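Local coordinates for protein phosphate transporter (Thermotoga maritima MSB8, PDB 6L85) that probably imports phosphate across the cell membrane, driven by sodium ions that it binds within its bundle of helices, at residues G67-E72 / G112-F117. Sequence-based numbering, arbitrary orientation.
Sequences GIVEVE and GGMMGF
Ile68 and Val69, in the loop between helices 58-66 and 76-99, press their branched side chains against Met114 and Phe117 on one flank of helix 106-121. Followed outward, Ile68 meets chiefly the base of Met114. Its CB already lies 4.2 Å from CB of Met114. There the chain forks: a chi1 of -40° puts CG1 beside the backbone N and turns CG2 anti to it; CG2 reaches the helix backbone 3.9 Å from N of Met115, while the CG1 arm extends to CD1, which stops 4.0 Å from CB of Met114. The two methyls of Ile68 thus rest side by side against the base of the methionine, and the two side chains cross at about a right angle. Beyond that base Met114 bends at both chi2 and chi3, which brings its CE back to 3.9 Å from CG2 of Val69. The same valine methyl sits 3.3 Å from O of Met114 and 3.6 Å from CD2 of Phe117, and its partner CG1 approaches CE2 of that ring obliquely, also at 3.6 Å. Val74 touches both Val69 and Phe117, and Tyr393 of helix 368-400 meets the Phe117 ring edge-to-face. With an alanine at Ile68 the base of Met114 would probably lose both methyls that back it, opening a gap on that side and leaving its side chain freer to turn. The loop takes its polar fastening elsewhere, through backbone hydrogen bonds of Ile68 with Asn128 and of Glu70 with Gly126. The tip of Met115 turns from the loop, and its side chain touches a bound dodecyl maltoside. Between loop and helix the chemistry is therefore that of aliphatic methyls against a methionine side chain, an aromatic ring and the helix backbone, so the fit here depends on shape and on exclusion of water rather than on directed bonds.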
loop_
_atom_site.group_PDB
_atom_site.type_symbol
_atom_site.label_atom_id
_atom_site.label_comp_id
_atom_site.label_asym_id
_atom_site.label_seq_id
_atom_site.Cartn_x
_atom_site.Cartn_y
_atom_site.Cartn_z
ATOM N N GLY B 67 5.194 -21.468 -20.480
ATOM C CA GLY B 67 6.581 -21.270 -20.885
ATOM C C GLY B 67 7.467 -22.486 -20.697
ATOM O O GLY B 67 8.619 -22.498 -21.147
ATOM N N ILE B 68 6.940 -23.524 -20.046
ATOM C CA ILE B 68 7.685 -24.755 -19.780
ATOM C C ILE B 68 7.137 -25.916 -20.597
ATOM O O ILE B 68 7.873 -26.566 -21.340
ATOM C CB ILE B 68 7.685 -25.095 -18.273
ATOM C CG1 ILE B 68 7.865 -23.833 -17.438
ATOM C CG2 ILE B 68 8.762 -26.149 -17.957
ATOM C CD1 ILE B 68 7.584 -24.069 -15.974
ATOM N N VAL B 69 5.861 -26.225 -20.428
ATOM C CA VAL B 69 5.196 -27.253 -21.215
ATOM C C VAL B 69 4.728 -26.626 -22.517
ATOM O O VAL B 69 4.303 -25.465 -22.543
ATOM C CB VAL B 69 4.027 -27.867 -20.424
ATOM C CG1 VAL B 69 3.312 -28.935 -21.231
ATOM C CG2 VAL B 69 4.534 -28.453 -19.125
ATOM N N GLU B 70 4.859 -27.371 -23.615
ATOM C CA GLU B 70 4.342 -26.930 -24.907
ATOM C C GLU B 70 2.839 -27.198 -24.892
ATOM O O GLU B 70 2.387 -28.310 -25.183
ATOM C CB GLU B 70 5.045 -27.646 -26.057
ATOM C CG GLU B 70 4.919 -26.927 -27.387
ATOM C CD GLU B 70 5.516 -25.540 -27.363
ATOM O OE1 GLU B 70 6.761 -25.429 -27.437
ATOM O OE2 GLU B 70 4.740 -24.561 -27.266
ATOM N N VAL B 71 2.070 -26.162 -24.550
ATOM C CA VAL B 71 0.656 -26.328 -24.223
ATOM C C VAL B 71 -0.135 -26.864 -25.421
ATOM O O VAL B 71 -0.960 -27.772 -25.277
ATOM C CB VAL B 71 0.107 -24.990 -23.678
ATOM C CG1 VAL B 71 -1.391 -24.855 -23.887
ATOM C CG2 VAL B 71 0.487 -24.835 -22.174
ATOM N N GLU B 72 0.145 -26.365 -26.624
ATOM C CA GLU B 72 -0.560 -26.844 -27.813
ATOM C C GLU B 72 -0.302 -28.313 -28.155
ATOM O O GLU B 72 -0.973 -28.832 -29.048
ATOM C CB GLU B 72 -0.199 -25.984 -29.023
ATOM C CG GLU B 72 -0.668 -24.548 -28.908
ATOM C CD GLU B 72 0.102 -23.615 -29.828
ATOM O OE1 GLU B 72 0.438 -22.488 -29.394
ATOM O OE2 GLU B 72 0.370 -24.011 -30.986
ATOM N N GLY B 112 10.967 -27.885 -12.809
ATOM C CA GLY B 112 11.275 -29.293 -12.971
ATOM C C GLY B 112 10.035 -30.159 -12.967
ATOM O O GLY B 112 9.906 -31.075 -13.785
ATOM N N GLY B 113 9.105 -29.889 -12.047
ATOM C CA GLY B 113 7.861 -30.644 -12.036
ATOM C C GLY B 113 7.133 -30.579 -13.370
ATOM O O GLY B 113 6.694 -31.602 -13.912
ATOM N N MET B 114 7.012 -29.370 -13.923
ATOM C CA MET B 114 6.268 -29.181 -15.165
ATOM C C MET B 114 6.998 -29.834 -16.339
ATOM O O MET B 114 6.375 -30.456 -17.207
ATOM C CB MET B 114 6.050 -27.680 -15.425
ATOM C CG MET B 114 5.183 -26.951 -14.370
ATOM S SD MET B 114 3.468 -27.478 -14.505
ATOM C CE MET B 114 3.048 -26.605 -16.021
ATOM N N MET B 115 8.320 -29.682 -16.383
ATOM C CA MET B 115 9.123 -30.331 -17.407
ATOM C C MET B 115 8.950 -31.847 -17.364
ATOM O O MET B 115 8.781 -32.494 -18.407
ATOM C CB MET B 115 10.581 -29.941 -17.204
ATOM C CG MET B 115 11.379 -29.781 -18.470
ATOM S SD MET B 115 13.138 -29.873 -18.076
ATOM C CE MET B 115 13.152 -31.321 -17.012
ATOM N N GLY B 116 8.984 -32.425 -16.163
ATOM C CA GLY B 116 8.816 -33.859 -16.033
ATOM C C GLY B 116 7.482 -34.327 -16.569
ATOM O O GLY B 116 7.409 -35.305 -17.330
ATOM N N PHE B 117 6.405 -33.629 -16.185
ATOM C CA PHE B 117 5.100 -33.946 -16.758
ATOM C C PHE B 117 5.143 -33.880 -18.284
ATOM O O PHE B 117 4.692 -34.804 -18.968
ATOM C CB PHE B 117 4.021 -32.996 -16.235
ATOM C CG PHE B 117 2.963 -32.695 -17.254
ATOM C CD1 PHE B 117 2.081 -33.684 -17.666
ATOM C CD2 PHE B 117 2.891 -31.442 -17.849
ATOM C CE1 PHE B 117 1.127 -33.428 -18.629
ATOM C CE2 PHE B 117 1.936 -31.175 -18.810
ATOM C CZ PHE B 117 1.047 -32.175 -19.202
#